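Local coordinates for gram-negative insecticidal protein (Chromobacterium piscinae, PDB 6FBM), which is an insecticidal toxin with a MACPF (perforin-like) domain, and so probably kills susceptible insects by assembling into membrane pores, at residues R85-K99 with F300-P312. Residues are numbered along the deposited sequence; the frame is centred on the assembly and turned at random.
Sequences REKMSQHVGVSGRYK and FPEFMKQSQQSIP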
# COMPACT_ATOMS: atom_id res chain seq x y z
N ARG A 85 -37.27 24.81 10.89
CA ARG A 85 -36.06 25.56 11.17
C ARG A 85 -35.83 25.77 12.66
O ARG A 85 -34.71 25.63 13.12
CB ARG A 85 -36.09 26.93 10.50
CG ARG A 85 -36.07 26.85 9.00
CD ARG A 85 -36.28 28.23 8.42
NE ARG A 85 -35.07 29.01 8.48
CZ ARG A 85 -34.97 30.31 8.20
NH1 ARG A 85 -36.05 31.02 7.86
NH2 ARG A 85 -33.78 30.90 8.27
N GLU A 86 -36.88 26.13 13.40
CA GLU A 86 -36.79 26.30 14.86
C GLU A 86 -36.44 25.00 15.53
O GLU A 86 -35.57 24.98 16.41
CB GLU A 86 -38.08 26.85 15.47
CG GLU A 86 -38.11 28.38 15.50
CD GLU A 86 -39.52 28.97 15.58
OE1 GLU A 86 -40.49 28.20 15.46
OE2 GLU A 86 -39.65 30.21 15.76
N LYS A 87 -37.12 23.93 15.14
CA LYS A 87 -36.92 22.62 15.75
C LYS A 87 -35.47 22.17 15.57
O LYS A 87 -34.85 21.70 16.50
CB LYS A 87 -37.89 21.59 15.18
CG LYS A 87 -39.31 21.65 15.70
CD LYS A 87 -40.26 20.89 14.78
CE LYS A 87 -41.64 20.69 15.37
NZ LYS A 87 -41.63 19.63 16.41
N MET A 88 -34.95 22.38 14.37
CA MET A 88 -33.57 22.05 14.05
C MET A 88 -32.54 22.85 14.86
O MET A 88 -31.44 22.36 15.08
CB MET A 88 -33.34 22.29 12.56
CG MET A 88 -32.12 21.59 12.01
SD MET A 88 -31.76 22.06 10.30
CE MET A 88 -32.24 23.79 10.15
N SER A 89 -32.90 24.05 15.30
CA SER A 89 -32.01 24.92 16.08
C SER A 89 -32.03 24.72 17.60
O SER A 89 -31.26 25.37 18.31
CB SER A 89 -32.37 26.38 15.82
OG SER A 89 -32.53 26.60 14.43
N GLN A 90 -32.89 23.82 18.09
CA GLN A 90 -33.04 23.63 19.53
C GLN A 90 -31.82 22.93 20.10
O GLN A 90 -31.24 22.04 19.47
CB GLN A 90 -34.26 22.77 19.92
CG GLN A 90 -35.61 23.03 19.26
CD GLN A 90 -36.29 24.31 19.71
OE1 GLN A 90 -35.62 25.30 20.06
NE2 GLN A 90 -37.63 24.31 19.67
N HIS A 91 -31.49 23.31 21.32
CA HIS A 91 -30.60 22.54 22.16
C HIS A 91 -29.20 22.38 21.55
O HIS A 91 -28.65 21.28 21.54
CB HIS A 91 -31.24 21.16 22.51
CG HIS A 91 -32.55 21.26 23.23
ND1 HIS A 91 -32.66 21.67 24.55
CD2 HIS A 91 -33.81 21.01 22.81
CE1 HIS A 91 -33.93 21.66 24.90
NE2 HIS A 91 -34.66 21.27 23.87
N VAL A 92 -28.67 23.47 21.03
CA VAL A 92 -27.28 23.49 20.57
C VAL A 92 -26.43 24.55 21.25
O VAL A 92 -25.27 24.74 20.89
CB VAL A 92 -27.19 23.66 19.05
CG1 VAL A 92 -27.99 22.56 18.38
CG2 VAL A 92 -27.68 25.03 18.61
N GLY A 93 -27.00 25.24 22.24
CA GLY A 93 -26.28 26.25 23.02
C GLY A 93 -26.48 27.69 22.61
O GLY A 93 -25.95 28.58 23.28
N VAL A 94 -27.22 27.94 21.54
CA VAL A 94 -27.45 29.31 21.14
C VAL A 94 -28.69 29.82 21.87
O VAL A 94 -29.81 29.43 21.57
CB VAL A 94 -27.61 29.47 19.63
CG1 VAL A 94 -27.91 30.91 19.27
CG2 VAL A 94 -26.33 29.03 18.96
N SER A 95 -28.44 30.68 22.84
CA SER A 95 -29.47 31.40 23.55
C SER A 95 -30.28 32.29 22.61
O SER A 95 -29.76 32.80 21.62
CB SER A 95 -28.84 32.27 24.64
OG SER A 95 -29.78 33.16 25.18
N GLY A 96 -31.55 32.48 22.97
CA GLY A 96 -32.52 33.13 22.10
C GLY A 96 -33.31 32.04 21.42
O GLY A 96 -33.18 30.87 21.75
N ARG A 97 -34.16 32.44 20.50
CA ARG A 97 -35.02 31.52 19.80
C ARG A 97 -34.72 31.73 18.32
O ARG A 97 -35.62 32.00 17.52
CB ARG A 97 -36.50 31.79 20.14
CG ARG A 97 -36.86 31.66 21.64
CD ARG A 97 -37.97 32.67 22.07
NE ARG A 97 -38.07 32.98 23.53
CZ ARG A 97 -37.35 33.88 24.22
NH1 ARG A 97 -36.37 34.60 23.66
NH2 ARG A 97 -37.59 34.06 25.53
N TYR A 98 -33.44 31.63 17.97
CA TYR A 98 -33.00 31.88 16.59
C TYR A 98 -33.21 30.66 15.71
O TYR A 98 -33.10 29.52 16.17
CB TYR A 98 -31.53 32.33 16.53
CG TYR A 98 -31.27 33.72 17.07
CD1 TYR A 98 -31.45 34.85 16.28
CD2 TYR A 98 -30.89 33.92 18.40
CE1 TYR A 98 -31.25 36.13 16.78
CE2 TYR A 98 -30.70 35.20 18.91
CZ TYR A 98 -30.87 36.29 18.08
OH TYR A 98 -30.67 37.54 18.57
N LYS A 99 -33.52 30.92 14.45
CA LYS A 99 -33.49 29.90 13.40
C LYS A 99 -32.06 29.80 12.85
O LYS A 99 -31.60 30.65 12.08
CB LYS A 99 -34.47 30.25 12.27
CG LYS A 99 -35.91 30.38 12.74
CD LYS A 99 -36.84 30.91 11.66
CE LYS A 99 -38.08 31.50 12.32
NZ LYS A 99 -39.02 32.07 11.32
N PHE A 300 -25.84 40.82 18.40
CA PHE A 300 -26.14 39.53 17.77
C PHE A 300 -27.43 39.56 16.93
O PHE A 300 -27.43 39.03 15.83
CB PHE A 300 -26.14 38.40 18.79
CG PHE A 300 -26.20 37.03 18.18
CD1 PHE A 300 -25.22 36.61 17.29
CD2 PHE A 300 -27.22 36.14 18.52
CE1 PHE A 300 -25.26 35.33 16.74
CE2 PHE A 300 -27.25 34.88 17.98
CZ PHE A 300 -26.29 34.47 17.08
N PRO A 301 -28.52 40.19 17.43
CA PRO A 301 -29.71 40.29 16.58
C PRO A 301 -29.47 40.86 15.20
O PRO A 301 -30.04 40.33 14.23
CB PRO A 301 -30.64 41.19 17.38
CG PRO A 301 -30.29 40.90 18.81
CD PRO A 301 -28.83 40.55 18.83
N GLU A 302 -28.67 41.92 15.09
CA GLU A 302 -28.42 42.50 13.75
C GLU A 302 -27.51 41.61 12.92
O GLU A 302 -27.74 41.47 11.71
CB GLU A 302 -27.96 43.98 13.76
CG GLU A 302 -26.59 44.29 14.36
CD GLU A 302 -25.90 45.51 13.76
OE1 GLU A 302 -26.00 45.73 12.54
OE2 GLU A 302 -25.19 46.21 14.53
N PHE A 303 -26.52 40.96 13.53
CA PHE A 303 -25.73 39.95 12.81
C PHE A 303 -26.64 38.88 12.18
O PHE A 303 -26.42 38.48 11.04
CB PHE A 303 -24.70 39.28 13.74
CG PHE A 303 -23.89 38.21 13.07
CD1 PHE A 303 -22.78 38.52 12.30
CD2 PHE A 303 -24.26 36.88 13.18
CE1 PHE A 303 -22.04 37.52 11.66
CE2 PHE A 303 -23.54 35.86 12.54
CZ PHE A 303 -22.41 36.19 11.80
N MET A 304 -27.66 38.46 12.93
CA MET A 304 -28.59 37.40 12.53
C MET A 304 -29.77 37.83 11.68
O MET A 304 -30.49 36.97 11.18
CB MET A 304 -29.13 36.69 13.79
CG MET A 304 -28.07 36.01 14.66
SD MET A 304 -27.24 34.69 13.77
CE MET A 304 -28.49 33.38 13.80
N LYS A 305 -29.98 39.13 11.51
CA LYS A 305 -31.17 39.68 10.84
C LYS A 305 -31.42 39.02 9.49
O LYS A 305 -32.49 38.43 9.30
CB LYS A 305 -31.03 41.21 10.66
CG LYS A 305 -32.33 41.93 10.34
CD LYS A 305 -32.12 43.20 9.49
CE LYS A 305 -33.45 43.64 8.87
NZ LYS A 305 -33.58 45.10 8.60
N GLN A 306 -30.45 39.09 8.57
CA GLN A 306 -30.59 38.46 7.26
C GLN A 306 -31.00 36.98 7.34
O GLN A 306 -31.87 36.53 6.58
CB GLN A 306 -29.27 38.61 6.46
CG GLN A 306 -29.34 38.15 4.99
CD GLN A 306 -28.01 38.09 4.25
OE1 GLN A 306 -27.06 38.82 4.56
NE2 GLN A 306 -27.93 37.22 3.24
N SER A 307 -30.40 36.23 8.27
CA SER A 307 -30.67 34.80 8.39
C SER A 307 -32.08 34.50 8.90
O SER A 307 -32.64 33.46 8.57
CB SER A 307 -29.64 34.11 9.28
OG SER A 307 -29.84 34.41 10.64
N GLN A 308 -32.67 35.41 9.67
CA GLN A 308 -34.00 35.19 10.24
C GLN A 308 -35.17 35.52 9.32
O GLN A 308 -36.31 35.34 9.74
CB GLN A 308 -34.15 35.95 11.55
CG GLN A 308 -33.13 35.58 12.61
CD GLN A 308 -32.96 34.08 12.75
OE1 GLN A 308 -33.75 33.42 13.42
NE2 GLN A 308 -31.93 33.54 12.11
N GLN A 309 -34.94 36.02 8.10
CA GLN A 309 -36.03 36.24 7.15
C GLN A 309 -36.74 34.92 6.91
O GLN A 309 -36.10 33.87 6.84
CB GLN A 309 -35.53 36.78 5.81
CG GLN A 309 -35.10 38.25 5.80
CD GLN A 309 -34.63 38.71 4.42
OE1 GLN A 309 -35.43 39.14 3.57
NE2 GLN A 309 -33.32 38.63 4.19
N SER A 310 -38.07 34.99 6.79
CA SER A 310 -38.87 33.83 6.44
C SER A 310 -38.55 33.35 5.03
O SER A 310 -38.13 34.12 4.16
CB SER A 310 -40.36 34.14 6.54
OG SER A 310 -40.76 34.08 7.91
N ILE A 311 -38.76 32.05 4.82
CA ILE A 311 -38.65 31.46 3.50
C ILE A 311 -39.88 31.93 2.75
O ILE A 311 -40.99 31.90 3.31
CB ILE A 311 -38.63 29.92 3.56
CG1 ILE A 311 -37.46 29.42 4.42
CG2 ILE A 311 -38.59 29.30 2.16
CD1 ILE A 311 -36.08 29.88 3.99
N PRO A 312 -39.72 32.41 1.51
CA PRO A 312 -40.90 32.78 0.73
C PRO A 312 -41.77 31.56 0.40
O PRO A 312 -41.24 30.50 0.04
CB PRO A 312 -40.31 33.42 -0.53
CG PRO A 312 -38.88 32.97 -0.60
CD PRO A 312 -38.46 32.79 0.83
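Two bonds grip Gln308 NE2: it donates to Lys99 O at 2.9 Å and to Ser307 OG, both acceptors lying in the plane of the amide. The other end of the same amide, OE1, accepts the backbone N-H of Lys99 at 2.7 Å, with the donor in the carbonyl plane on a lone pair. Gln308 thus pairs with both peptide groups of one residue much as a neighbouring strand would, and the sharp bend at chi2 (-46°) folds its amide back to reach them. Ser307 OG, which also donates to Met304 O, helps to fix the rotation of that amide.

Arg85 returns the favour, gripping backbone carbonyls of 300-312. Its guanidinium meets two carbonyl oxygens at its edge, close to its own plane, NH2 donating to Ser307 O at 2.8 Å and NH1 to Gln309 O at 3.0 Å, while Ile311 CD1 sits over one face. The bend at chi3 (79°) turns the group toward these oxygens. Glu82, from the first turn of helix 81-88, forms salt bridges with Arg85 NH1 and Lys99 NZ and accepts the backbone N-H of Ile311.

Beyond the amide, Tyr98 brings an apolar surface. Phe300 directs its edge at one face of the tyrosine ring in a T-shaped pair, centroids 4.9 Å apart and planes at 70°. Met304 SD lies obliquely 5.4 Å from the centroid of the Tyr98 ring, a Met-aromatic contact, while its CB packs 3.7 Å from Tyr98 CE1, and the phenol oxygen rests against the Pro301 ring.

In this MACPF protein, side chains reading backbone groups join helix 81-88 and the loop that follows it to 300-312; because the bonds run in both directions and adjoin an aromatic cluster, the chemistry implies a specific, directional join rather than apolar packing alone.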